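Local coordinates for motility-associated killing factor MakB (Vibrio cholerae serotype O1, PDB 6W1W), which probably serves as one component of a three-part cytotoxin structurally similar to alpha-pore-forming toxins, at residues L36-V41 against P210-A215; L48-S53 against A143-D148; Y201-T206 against A249-Q254; V161-E166 against Q244-A249. One frame throughout, in Å; residues are numbered along the deposited sequence.

Contact 1: L36-V41 against P210-A215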
loop_
_atom_site.group_PDB
_atom_site.type_symbol
_atom_site.label_atom_id
_atom_site.label_comp_id
_atom_site.label_asym_id
_atom_site.label_seq_id
_atom_site.Cartn_x
_atom_site.Cartn_y
_atom_site.Cartn_z
ATOM N N LEU A 36 16.130 -0.934 -3.556
ATOM C CA LEU A 36 17.131 -0.012 -3.031
ATOM C C LEU A 36 18.541 -0.549 -3.245
ATOM O O LEU A 36 18.855 -1.682 -2.872
ATOM C CB LEU A 36 16.883 0.244 -1.544
ATOM C CG LEU A 36 17.236 1.641 -1.026
ATOM C CD1 LEU A 36 16.639 1.885 0.349
ATOM C CD2 LEU A 36 18.731 1.860 -0.991
ATOM N N PHE A 37 19.387 0.277 -3.857
ATOM C CA PHE A 37 20.784 -0.031 -4.124
ATOM C C PHE A 37 21.640 1.114 -3.604
ATOM O O PHE A 37 21.277 2.282 -3.763
ATOM C CB PHE A 37 21.023 -0.238 -5.629
ATOM C CG PHE A 37 22.458 -0.516 -5.993
ATOM C CD1 PHE A 37 23.364 0.517 -6.160
ATOM C CD2 PHE A 37 22.895 -1.815 -6.198
ATOM C CE1 PHE A 37 24.677 0.258 -6.499
ATOM C CE2 PHE A 37 24.210 -2.080 -6.542
ATOM C CZ PHE A 37 25.100 -1.043 -6.693
ATOM N N ILE A 38 22.770 0.785 -2.981
ATOM C CA ILE A 38 23.692 1.791 -2.458
ATOM C C ILE A 38 25.112 1.359 -2.798
ATOM O O ILE A 38 25.604 0.359 -2.260
ATOM C CB ILE A 38 23.545 2.004 -0.945
ATOM C CG1 ILE A 38 22.156 2.552 -0.617
ATOM C CG2 ILE A 38 24.622 2.952 -0.445
ATOM C CD1 ILE A 38 21.991 3.047 0.793
ATOM N N GLY A 39 25.768 2.107 -3.687
ATOM C CA GLY A 39 27.141 1.852 -4.065
ATOM C C GLY A 39 28.122 2.621 -3.201
ATOM O O GLY A 39 27.806 3.059 -2.092
ATOM N N HIS A 40 29.330 2.796 -3.731
ATOM C CA HIS A 40 30.434 3.378 -2.982
ATOM C C HIS A 40 30.806 4.748 -3.537
ATOM O O HIS A 40 30.578 5.047 -4.715
ATOM C CB HIS A 40 31.653 2.456 -3.017
ATOM C CG HIS A 40 31.347 1.038 -2.647
ATOM N ND1 HIS A 40 31.072 0.066 -3.584
ATOM C CD2 HIS A 40 31.257 0.432 -1.440
ATOM C CE1 HIS A 40 30.834 -1.080 -2.972
ATOM N NE2 HIS A 40 30.939 -0.885 -1.669
ATOM N N VAL A 41 31.381 5.577 -2.667
ATOM C CA VAL A 41 31.902 6.884 -3.049
ATOM C C VAL A 41 33.420 6.810 -3.132
ATOM O O VAL A 41 34.000 5.720 -3.197
ATOM C CB VAL A 41 31.451 7.982 -2.068
ATOM C CG1 VAL A 41 29.944 8.007 -1.973
ATOM C CG2 VAL A 41 32.072 7.767 -0.693
ATOM N N PRO A 210 27.723 6.367 -10.894
ATOM C CA PRO A 210 26.466 5.890 -10.300
ATOM C C PRO A 210 26.637 5.563 -8.823
ATOM O O PRO A 210 27.741 5.318 -8.332
ATOM C CB PRO A 210 26.130 4.633 -11.110
ATOM C CG PRO A 210 27.428 4.186 -11.674
ATOM C CD PRO A 210 28.220 5.446 -11.937
ATOM N N PHE A 211 25.514 5.561 -8.107
ATOM C CA PHE A 211 25.566 5.469 -6.654
ATOM C C PHE A 211 24.338 4.767 -6.090
ATOM O O PHE A 211 24.394 3.577 -5.762
ATOM C CB PHE A 211 25.719 6.874 -6.064
ATOM C CG PHE A 211 25.705 6.920 -4.564
ATOM C CD1 PHE A 211 24.587 7.374 -3.884
ATOM C CD2 PHE A 211 26.811 6.532 -3.835
ATOM C CE1 PHE A 211 24.567 7.426 -2.508
ATOM C CE2 PHE A 211 26.795 6.581 -2.455
ATOM C CZ PHE A 211 25.672 7.031 -1.792
ATOM N N LEU A 212 23.230 5.489 -5.978
ATOM C CA LEU A 212 22.002 4.971 -5.392
ATOM C C LEU A 212 20.931 4.886 -6.470
ATOM O O LEU A 212 20.933 5.669 -7.425
ATOM C CB LEU A 212 21.520 5.870 -4.248
ATOM C CG LEU A 212 20.427 5.419 -3.276
ATOM C CD1 LEU A 212 20.606 6.159 -1.964
ATOM C CD2 LEU A 212 19.018 5.655 -3.816
ATOM N N SER A 213 20.008 3.936 -6.306
ATOM C CA SER A 213 18.922 3.771 -7.268
ATOM C C SER A 213 17.807 2.979 -6.602
ATOM O O SER A 213 17.940 1.767 -6.418
ATOM C CB SER A 213 19.415 3.065 -8.531
ATOM O OG SER A 213 19.030 1.701 -8.546
ATOM N N PHE A 214 16.715 3.651 -6.250
ATOM C CA PHE A 214 15.546 2.982 -5.697
ATOM C C PHE A 214 14.350 3.200 -6.615
ATOM O O PHE A 214 14.294 4.167 -7.380
ATOM C CB PHE A 214 15.237 3.466 -4.270
ATOM C CG PHE A 214 14.441 4.741 -4.205
ATOM C CD1 PHE A 214 14.962 5.926 -4.684
ATOM C CD2 PHE A 214 13.182 4.757 -3.630
ATOM C CE1 PHE A 214 14.234 7.099 -4.616
ATOM C CE2 PHE A 214 12.450 5.929 -3.556
ATOM C CZ PHE A 214 12.979 7.099 -4.050
ATOM N N ALA A 215 13.391 2.280 -6.532
ATOM C CA ALA A 215 12.274 2.220 -7.461
ATOM C C ALA A 215 10.951 2.266 -6.708
ATOM O O ALA A 215 10.895 2.120 -5.486
ATOM C CB ALA A 215 12.343 0.957 -8.325
#
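F211 takes the first hold on the 36-41 loop: its carbonyl O accepts the backbone N-H of G39 at 2.9 Å, with the donor standing above the carbonyl plane. That oxygen also lies in the plane of the F37 ring, at its edge, 3.3 Å from F37 CD1. The F211 CB sets off away from the loop, but with CG anti to the backbone N (chi1 177°) the ring comes back to it. F211 CE2 meets V41 CG1 at 3.5 Å, the two side chains running side by side, and I38 CG2 comes obliquely toward the same ring. L212 is bridged to I38 as a non-hydrogen-bonded antiparallel pair. Their side chains also lie alongside, pointing the same way, with L212 CD1 4.2 Å from I38 CG1. The CA-H of L212 also approaches F37 O at 3.2 Å. S213 then gives its N-H to that same F37 O at 3.3 Å, and F37 N returns a weak bond to S213 O. At F214, CB rests against L36, 4.2 Å from its CG. The loop runs antiparallel to the strand (168° between their directions) along the outer edge of the sheet; on the other side F214 is hydrogen-bonded through its backbone to I199 in strand 193-203. The polar grip here is all backbone to backbone, so it depends on the extended shape of the loop, while the apolar side chains of F211, L212, I38 and V41 pack beside the bridge. The loop thus partners the outward N-H of S213 and the carbonyl of F211 on this edge strand, through a single antiparallel bridge.

Contact 2: L48-S53 against A143-D148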
loop_
_atom_site.group_PDB
_atom_site.type_symbol
_atom_site.label_atom_id
_atom_site.label_comp_id
_atom_site.label_asym_id
_atom_site.label_seq_id
_atom_site.Cartn_x
_atom_site.Cartn_y
_atom_site.Cartn_z
ATOM N N LEU A 48 28.946 5.323 5.583
ATOM C CA LEU A 48 28.393 4.779 4.346
ATOM C C LEU A 48 28.443 3.256 4.332
ATOM O O LEU A 48 27.472 2.600 3.936
ATOM C CB LEU A 48 29.143 5.349 3.139
ATOM C CG LEU A 48 28.565 4.988 1.772
ATOM C CD1 LEU A 48 27.186 5.595 1.623
ATOM C CD2 LEU A 48 29.485 5.442 0.652
ATOM N N VAL A 49 29.579 2.678 4.738
ATOM C CA VAL A 49 29.647 1.229 4.920
ATOM C C VAL A 49 28.618 0.789 5.950
ATOM O O VAL A 49 27.983 -0.264 5.813
ATOM C CB VAL A 49 31.072 0.800 5.321
ATOM C CG1 VAL A 49 31.187 -0.720 5.355
ATOM C CG2 VAL A 49 32.097 1.389 4.364
ATOM N N GLU A 50 28.418 1.611 6.984
ATOM C CA GLU A 50 27.374 1.344 7.965
ATOM C C GLU A 50 25.988 1.421 7.332
ATOM O O GLU A 50 25.115 0.598 7.635
ATOM C CB GLU A 50 27.501 2.331 9.125
ATOM C CG GLU A 50 26.695 1.975 10.361
ATOM C CD GLU A 50 27.009 2.883 11.533
ATOM O OE1 GLU A 50 28.148 2.826 12.044
ATOM O OE2 GLU A 50 26.119 3.663 11.936
ATOM N N VAL A 51 25.770 2.391 6.441
ATOM C CA VAL A 51 24.449 2.562 5.838
ATOM C C VAL A 51 24.131 1.405 4.900
ATOM O O VAL A 51 22.995 0.913 4.861
ATOM C CB VAL A 51 24.361 3.925 5.123
ATOM C CG1 VAL A 51 23.315 3.901 4.029
ATOM C CG2 VAL A 51 24.026 5.011 6.122
ATOM N N ARG A 52 25.124 0.948 4.133
ATOM C CA ARG A 52 24.908 -0.189 3.244
ATOM C C ARG A 52 24.471 -1.418 4.027
ATOM O O ARG A 52 23.584 -2.162 3.588
ATOM C CB ARG A 52 26.179 -0.494 2.450
ATOM C CG ARG A 52 26.004 -0.459 0.943
ATOM C CD ARG A 52 27.292 -0.842 0.223
ATOM N NE ARG A 52 28.469 -0.259 0.861
ATOM C CZ ARG A 52 28.872 0.996 0.689
ATOM N NH1 ARG A 52 29.954 1.437 1.310
ATOM N NH2 ARG A 52 28.190 1.810 -0.103
ATOM N N SER A 53 25.079 -1.643 5.193
ATOM C CA SER A 53 24.704 -2.785 6.017
ATOM C C SER A 53 23.271 -2.665 6.512
ATOM O O SER A 53 22.499 -3.625 6.428
ATOM C CB SER A 53 25.666 -2.919 7.196
ATOM O OG SER A 53 26.971 -3.217 6.738
ATOM N N ALA A 143 18.497 6.283 9.713
ATOM C CA ALA A 143 18.435 7.699 10.060
ATOM C C ALA A 143 19.582 8.087 10.982
ATOM O O ALA A 143 20.269 9.090 10.753
ATOM C CB ALA A 143 17.090 8.020 10.711
ATOM N N SER A 144 19.801 7.298 12.036
ATOM C CA SER A 144 20.908 7.568 12.945
ATOM C C SER A 144 22.252 7.429 12.237
ATOM O O SER A 144 23.196 8.172 12.532
ATOM C CB SER A 144 20.826 6.628 14.151
ATOM O OG SER A 144 21.883 6.858 15.070
ATOM N N SER A 145 22.344 6.506 11.273
ATOM C CA SER A 145 23.625 6.215 10.636
ATOM C C SER A 145 24.034 7.317 9.659
ATOM O O SER A 145 25.211 7.698 9.612
ATOM C CB SER A 145 23.556 4.858 9.937
ATOM O OG SER A 145 24.847 4.409 9.572
ATOM N N ILE A 146 23.089 7.832 8.862
ATOM C CA ILE A 146 23.412 8.948 7.972
ATOM C C ILE A 146 23.675 10.212 8.779
ATOM O O ILE A 146 24.544 11.018 8.429
ATOM C CB ILE A 146 22.296 9.171 6.931
ATOM C CG1 ILE A 146 20.955 9.452 7.618
ATOM C CG2 ILE A 146 22.189 7.992 5.978
ATOM C CD1 ILE A 146 19.740 9.228 6.742
ATOM N N GLN A 147 22.944 10.393 9.883
ATOM C CA GLN A 147 23.135 11.551 10.749
ATOM C C GLN A 147 24.581 11.690 11.202
ATOM O O GLN A 147 25.074 12.810 11.368
ATOM C CB GLN A 147 22.211 11.445 11.964
ATOM C CG GLN A 147 21.204 12.571 12.090
ATOM C CD GLN A 147 21.867 13.907 12.352
ATOM O OE1 GLN A 147 22.941 13.969 12.947
ATOM N NE2 GLN A 147 21.233 14.984 11.900
ATOM N N ASP A 148 25.275 10.571 11.413
ATOM C CA ASP A 148 26.691 10.649 11.755
ATOM C C ASP A 148 27.505 11.200 10.593
ATOM O O ASP A 148 28.431 11.992 10.801
ATOM C CB ASP A 148 27.214 9.275 12.175
ATOM C CG ASP A 148 26.637 8.814 13.496
ATOM O OD1 ASP A 148 26.540 9.645 14.423
ATOM O OD2 ASP A 148 26.267 7.627 13.601
#
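E50 and V51 of helix 46-66 meet S145 and I146 of helix 100-151 in an antiparallel helix pair, part of the long helical bundle of this toxin. The local axes come within 9.0 Å and run at 166° to each other. S145 OG lies anti to its backbone N (chi1 -167°), which points the hydroxyl across the gap, where it donates to E50 OE2 at 2.8 Å. It meets that oxygen from above the carboxylate plane. The glutamate chain is extended, and S145 OG also sits beside its shaft, 3.2 Å from E50 CG. On the apolar side of this bond, V51 CG2 and I146 CG2 touch at 3.5 Å as the two side chains cross obliquely. D148 brings OD2 to 4.3 Å from E50 OE2, a like-charge approach that probably costs a little. The salt bridge from E50 OE2 to R54 in its own helix should offset it, leaving the oxygen with both a hydroxyl and a guanidinium partner. Around the pair, I146 packs on T259 and I263 of helix 251-270, and V51 on I38 of the loop ahead of helix 46-66, so helix 100-151 leans on helix 251-270, and helix 46-66 on the loop that precedes it.

Contact 3: Y201-T206 against A249-Q254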
loop_
_atom_site.group_PDB
_atom_site.type_symbol
_atom_site.label_atom_id
_atom_site.label_comp_id
_atom_site.label_asym_id
_atom_site.label_seq_id
_atom_site.Cartn_x
_atom_site.Cartn_y
_atom_site.Cartn_z
ATOM N N TYR A 201 20.140 7.966 -8.777
ATOM C CA TYR A 201 20.976 9.094 -8.407
ATOM C C TYR A 201 22.445 8.716 -8.562
ATOM O O TYR A 201 22.800 7.547 -8.749
ATOM C CB TYR A 201 20.679 9.534 -6.972
ATOM C CG TYR A 201 19.211 9.811 -6.721
ATOM C CD1 TYR A 201 18.333 8.783 -6.380
ATOM C CD2 TYR A 201 18.701 11.093 -6.832
ATOM C CE1 TYR A 201 16.983 9.031 -6.158
ATOM C CE2 TYR A 201 17.359 11.351 -6.616
ATOM C CZ TYR A 201 16.502 10.321 -6.278
ATOM O OH TYR A 201 15.165 10.591 -6.066
ATOM N N GLY A 202 23.301 9.732 -8.481
ATOM C CA GLY A 202 24.735 9.554 -8.618
ATOM C C GLY A 202 25.464 10.749 -8.043
ATOM O O GLY A 202 24.866 11.778 -7.727
ATOM N N VAL A 203 26.780 10.599 -7.905
ATOM C CA VAL A 203 27.640 11.632 -7.339
ATOM C C VAL A 203 28.675 12.012 -8.388
ATOM O O VAL A 203 29.317 11.135 -8.978
ATOM C CB VAL A 203 28.306 11.161 -6.032
ATOM C CG1 VAL A 203 28.782 9.719 -6.167
ATOM C CG2 VAL A 203 29.467 12.078 -5.658
ATOM N N VAL A 204 28.847 13.315 -8.610
ATOM C CA VAL A 204 29.618 13.823 -9.740
ATOM C C VAL A 204 30.890 14.506 -9.250
ATOM O O VAL A 204 31.010 14.906 -8.090
ATOM C CB VAL A 204 28.793 14.801 -10.604
ATOM C CG1 VAL A 204 27.476 14.157 -11.028
ATOM C CG2 VAL A 204 28.542 16.115 -9.856
ATOM N N MET A 205 31.848 14.641 -10.171
ATOM C CA MET A 205 33.078 15.400 -9.969
ATOM C C MET A 205 33.771 15.574 -11.314
ATOM O O MET A 205 34.625 14.761 -11.684
ATOM C CB MET A 205 33.997 14.701 -8.963
ATOM C CG MET A 205 34.403 15.571 -7.779
ATOM S SD MET A 205 35.638 16.839 -8.156
ATOM C CE MET A 205 34.618 18.250 -8.591
ATOM N N THR A 206 33.369 16.608 -12.064
ATOM C CA THR A 206 33.797 16.874 -13.439
ATOM C C THR A 206 33.284 15.821 -14.424
ATOM O O THR A 206 33.293 16.050 -15.641
ATOM C CB THR A 206 35.324 16.993 -13.528
ATOM N N ALA A 249 28.624 20.927 -3.936
ATOM C CA ALA A 249 28.942 20.132 -2.761
ATOM C C ALA A 249 29.994 19.083 -3.098
ATOM O O ALA A 249 30.156 18.680 -4.253
ATOM C CB ALA A 249 27.687 19.447 -2.201
ATOM N N SER A 250 30.701 18.636 -2.062
ATOM C CA SER A 250 31.750 17.638 -2.209
ATOM C C SER A 250 31.153 16.247 -2.437
ATOM O O SER A 250 29.940 16.029 -2.343
ATOM C CB SER A 250 32.651 17.632 -0.977
ATOM O OG SER A 250 31.882 17.461 0.201
ATOM N N GLU A 251 32.038 15.291 -2.731
ATOM C CA GLU A 251 31.593 13.942 -3.071
ATOM C C GLU A 251 30.797 13.313 -1.934
ATOM O O GLU A 251 29.689 12.804 -2.145
ATOM C CB GLU A 251 32.796 13.069 -3.426
ATOM C CG GLU A 251 33.445 13.411 -4.752
ATOM C CD GLU A 251 33.511 12.216 -5.678
ATOM O OE1 GLU A 251 32.873 11.187 -5.360
ATOM O OE2 GLU A 251 34.200 12.303 -6.718
ATOM N N GLU A 252 31.350 13.333 -0.718
ATOM C CA GLU A 252 30.644 12.749 0.417
ATOM C C GLU A 252 29.359 13.507 0.719
ATOM O O GLU A 252 28.318 12.894 0.986
ATOM C CB GLU A 252 31.549 12.722 1.649
ATOM C CG GLU A 252 32.574 11.601 1.649
ATOM C CD GLU A 252 33.151 11.342 3.027
ATOM O OE1 GLU A 252 32.465 11.642 4.029
ATOM O OE2 GLU A 252 34.290 10.835 3.109
ATOM N N ALA A 253 29.414 14.840 0.675
ATOM C CA ALA A 253 28.237 15.648 0.970
ATOM C C ALA A 253 27.087 15.334 0.022
ATOM O O ALA A 253 25.920 15.350 0.433
ATOM C CB ALA A 253 28.594 17.133 0.906
ATOM N N GLN A 254 27.389 15.046 -1.244
ATOM C CA GLN A 254 26.338 14.622 -2.162
ATOM C C GLN A 254 25.736 13.297 -1.719
ATOM O O GLN A 254 24.510 13.159 -1.628
ATOM C CB GLN A 254 26.884 14.513 -3.586
ATOM C CG GLN A 254 27.127 15.849 -4.269
ATOM C CD GLN A 254 27.843 15.691 -5.595
ATOM O OE1 GLN A 254 27.305 15.112 -6.542
ATOM N NE2 GLN A 254 29.072 16.192 -5.665
#
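Q254 reaches V203 and V204 with its CB, CD and amide tip. Its CB lies 4.1 Å from V203 CG2. CG, turned anti to the carbonyl carbon (chi1 -74°), comes near I163 CD1 of helix 157-176. From there the extended chain carries CD past V203 CG2 at 4.0 Å. At the tip, OE1 accepts the backbone N-H of V204 at 3.1 Å; the bond is nearly straight (170°), though the donor is tilted from the plane of the amide carbonyl. NE2 donates to A249 O at 3.1 Å and, weakly, to S250 O and V204 O, so the amide is held at both ends, which should fix its flip. V203 and V204 lie near the turn of the beta-hairpin formed by strands 193-203 and 209-220, V203 being paired through its backbone with V209; a hairpin in the head is consistent with the beta-tongue of ClyA-like relatives. Q254 sits in the first turn of helix 251-270, whose N-cap is S250. E251, at the start of that turn, bends at chi2 (-124°) so that its carboxylate lies across V203 and M205. Its OE1 packs on V203 CG2 at 3.5 Å and its OE2 on M205 CB at 3.3 Å, each pair of side chains crossing at about a right angle.

Contact 4: V161-E166 against Q244-A249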
loop_
_atom_site.group_PDB
_atom_site.type_symbol
_atom_site.label_atom_id
_atom_site.label_comp_id
_atom_site.label_asym_id
_atom_site.label_seq_id
_atom_site.Cartn_x
_atom_site.Cartn_y
_atom_site.Cartn_z
ATOM N N VAL A 161 21.230 20.478 2.551
ATOM C CA VAL A 161 19.783 20.566 2.740
ATOM C C VAL A 161 19.089 20.791 1.403
ATOM O O VAL A 161 18.017 20.231 1.141
ATOM C CB VAL A 161 19.435 21.672 3.753
ATOM C CG1 VAL A 161 17.921 21.799 3.907
ATOM C CG2 VAL A 161 20.082 21.388 5.095
ATOM N N ARG A 162 19.696 21.602 0.530
ATOM C CA ARG A 162 19.091 21.868 -0.772
ATOM C C ARG A 162 19.055 20.614 -1.634
ATOM O O ARG A 162 18.061 20.354 -2.322
ATOM C CB ARG A 162 19.848 22.987 -1.487
ATOM C CG ARG A 162 19.914 24.287 -0.708
ATOM C CD ARG A 162 20.516 25.412 -1.529
ATOM N NE ARG A 162 21.038 26.470 -0.671
ATOM C CZ ARG A 162 22.332 26.709 -0.483
ATOM N NH1 ARG A 162 23.241 25.973 -1.111
ATOM N NH2 ARG A 162 22.717 27.693 0.325
ATOM N N ILE A 163 20.129 19.824 -1.610
ATOM C CA ILE A 163 20.160 18.610 -2.419
ATOM C C ILE A 163 19.146 17.596 -1.906
ATOM O O ILE A 163 18.470 16.922 -2.693
ATOM C CB ILE A 163 21.582 18.028 -2.452
ATOM C CG1 ILE A 163 22.539 19.004 -3.134
ATOM C CG2 ILE A 163 21.592 16.684 -3.166
ATOM C CD1 ILE A 163 23.955 18.496 -3.218
ATOM N N ALA A 164 19.017 17.469 -0.584
ATOM C CA ALA A 164 18.041 16.533 -0.032
ATOM C C ALA A 164 16.612 17.019 -0.249
ATOM O O ALA A 164 15.703 16.201 -0.445
ATOM C CB ALA A 164 18.308 16.300 1.456
ATOM N N THR A 165 16.398 18.338 -0.229
ATOM C CA THR A 165 15.063 18.885 -0.456
ATOM C C THR A 165 14.646 18.761 -1.915
ATOM O O THR A 165 13.456 18.586 -2.208
ATOM C CB THR A 165 15.004 20.353 -0.021
ATOM O OG1 THR A 165 15.619 20.502 1.266
ATOM C CG2 THR A 165 13.563 20.839 0.053
ATOM N N GLU A 166 15.608 18.843 -2.836
ATOM C CA GLU A 166 15.292 18.734 -4.256
ATOM C C GLU A 166 14.958 17.300 -4.636
ATOM O O GLU A 166 14.020 17.056 -5.408
ATOM C CB GLU A 166 16.462 19.251 -5.095
ATOM C CG GLU A 166 16.051 19.837 -6.427
ATOM C CD GLU A 166 14.834 20.731 -6.298
ATOM O OE1 GLU A 166 13.869 20.536 -7.065
ATOM O OE2 GLU A 166 14.831 21.615 -5.414
ATOM N N GLN A 244 22.193 21.335 -10.885
ATOM C CA GLN A 244 22.916 22.524 -10.452
ATOM C C GLN A 244 23.384 22.390 -9.011
ATOM O O GLN A 244 24.511 22.775 -8.678
ATOM C CB GLN A 244 22.027 23.759 -10.608
ATOM C CG GLN A 244 22.653 24.889 -11.406
ATOM C CD GLN A 244 23.038 24.458 -12.805
ATOM O OE1 GLN A 244 24.089 24.843 -13.315
ATOM N NE2 GLN A 244 22.186 23.654 -13.436
ATOM N N LEU A 245 22.534 21.843 -8.143
ATOM C CA LEU A 245 22.876 21.774 -6.728
ATOM C C LEU A 245 24.000 20.775 -6.466
ATOM O O LEU A 245 24.860 21.015 -5.611
ATOM C CB LEU A 245 21.634 21.415 -5.916
ATOM C CG LEU A 245 20.512 22.460 -5.952
ATOM C CD1 LEU A 245 19.253 21.958 -5.263
ATOM C CD2 LEU A 245 20.980 23.753 -5.320
ATOM N N GLN A 246 24.022 19.658 -7.202
ATOM C CA GLN A 246 25.009 18.605 -6.977
ATOM C C GLN A 246 26.380 18.966 -7.536
ATOM O O GLN A 246 27.234 18.092 -7.708
ATOM C CB GLN A 246 24.551 17.287 -7.599
ATOM C CG GLN A 246 23.476 16.545 -6.846
ATOM C CD GLN A 246 23.200 15.208 -7.483
ATOM O OE1 GLN A 246 22.050 14.788 -7.617
ATOM N NE2 GLN A 246 24.262 14.531 -7.898
ATOM N N THR A 247 26.593 20.241 -7.845
ATOM C CA THR A 247 27.888 20.723 -8.289
ATOM C C THR A 247 28.524 21.683 -7.300
ATOM O O THR A 247 29.687 22.054 -7.481
ATOM C CB THR A 247 27.760 21.409 -9.658
ATOM O OG1 THR A 247 26.834 22.501 -9.566
ATOM C CG2 THR A 247 27.277 20.416 -10.718
ATOM N N LEU A 248 27.797 22.082 -6.260
ATOM C CA LEU A 248 28.308 22.977 -5.237
ATOM C C LEU A 248 28.806 22.243 -4.000
ATOM O O LEU A 248 29.372 22.881 -3.106
ATOM C CB LEU A 248 27.218 23.980 -4.839
ATOM C CG LEU A 248 26.414 24.515 -6.028
ATOM C CD1 LEU A 248 25.164 25.224 -5.545
ATOM C CD2 LEU A 248 27.269 25.436 -6.885
ATOM N N ALA A 249 28.624 20.927 -3.936
ATOM C CA ALA A 249 28.942 20.132 -2.761
ATOM C C ALA A 249 29.994 19.083 -3.098
ATOM O O ALA A 249 30.156 18.680 -4.253
ATOM C CB ALA A 249 27.687 19.447 -2.201
#
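I163 CG1 and L245 CG both lie anti to the carbonyl carbon (chi1 -64° in each), and both chains then run on extended, which lets the two side chains slide past one another in opposite directions. I163 CG1 meets L245 CB at 3.8 Å. Further out, I163 CD1 arrives at the backbone where helix 233-245 ends, lying 3.6 Å from L245 O and 3.9 Å from Q246 CA. The same methyl touches A249 CB at 4.0 Å. I163 CG2, the other branch, faces Q246 CG at 4.1 Å, the side chains crossing at about a right angle. L245 goes the other way, toward the surface of helix 157-176. Its CD1 settles 3.6 Å from R162 O and 3.9 Å from E166 CB, and its CD2 lies beside the aliphatic part of R162, 4.1 Å from R162 CB. R162 and E166, one turn apart, both touch the leucine tip, each crossing it at about a right angle; the carbonyl it rests on is already used by the helical bond from E166 N. No hydrogen bond joins the two segments, so the contact is interdigitated packing. The 244-249 segment holds its own shape: L245 to L248 form a type I turn, in which L248 N bonds to L245 O, the very oxygen that the I163 methyl abuts. The turn lies in the short link from helix 233-245 to helix 251-270. I163 also touches L242 of the first and A257 of the second, which packs helix 157-176 against both.

Following the chain from the N terminus, the 36-41 loop opens contact 1, and helix 46-66 then opens contact 2, which closes at 143-148 while contact 1 is still open. Residues 161-166 open contact 4 and 201-206 open contact 3 before strand 209-220 comes back to close contact 1, so contacts 3 and 4 both cross it. Contact 4 closes at 244-249 and contact 3 at 249-254, sharing A249 and crossing each other, whereas contact 2 is in series with both. Together they join the paired long helices, the edge of the sheet and the link between helices 233-245 and 251-270 at one end of the molecule.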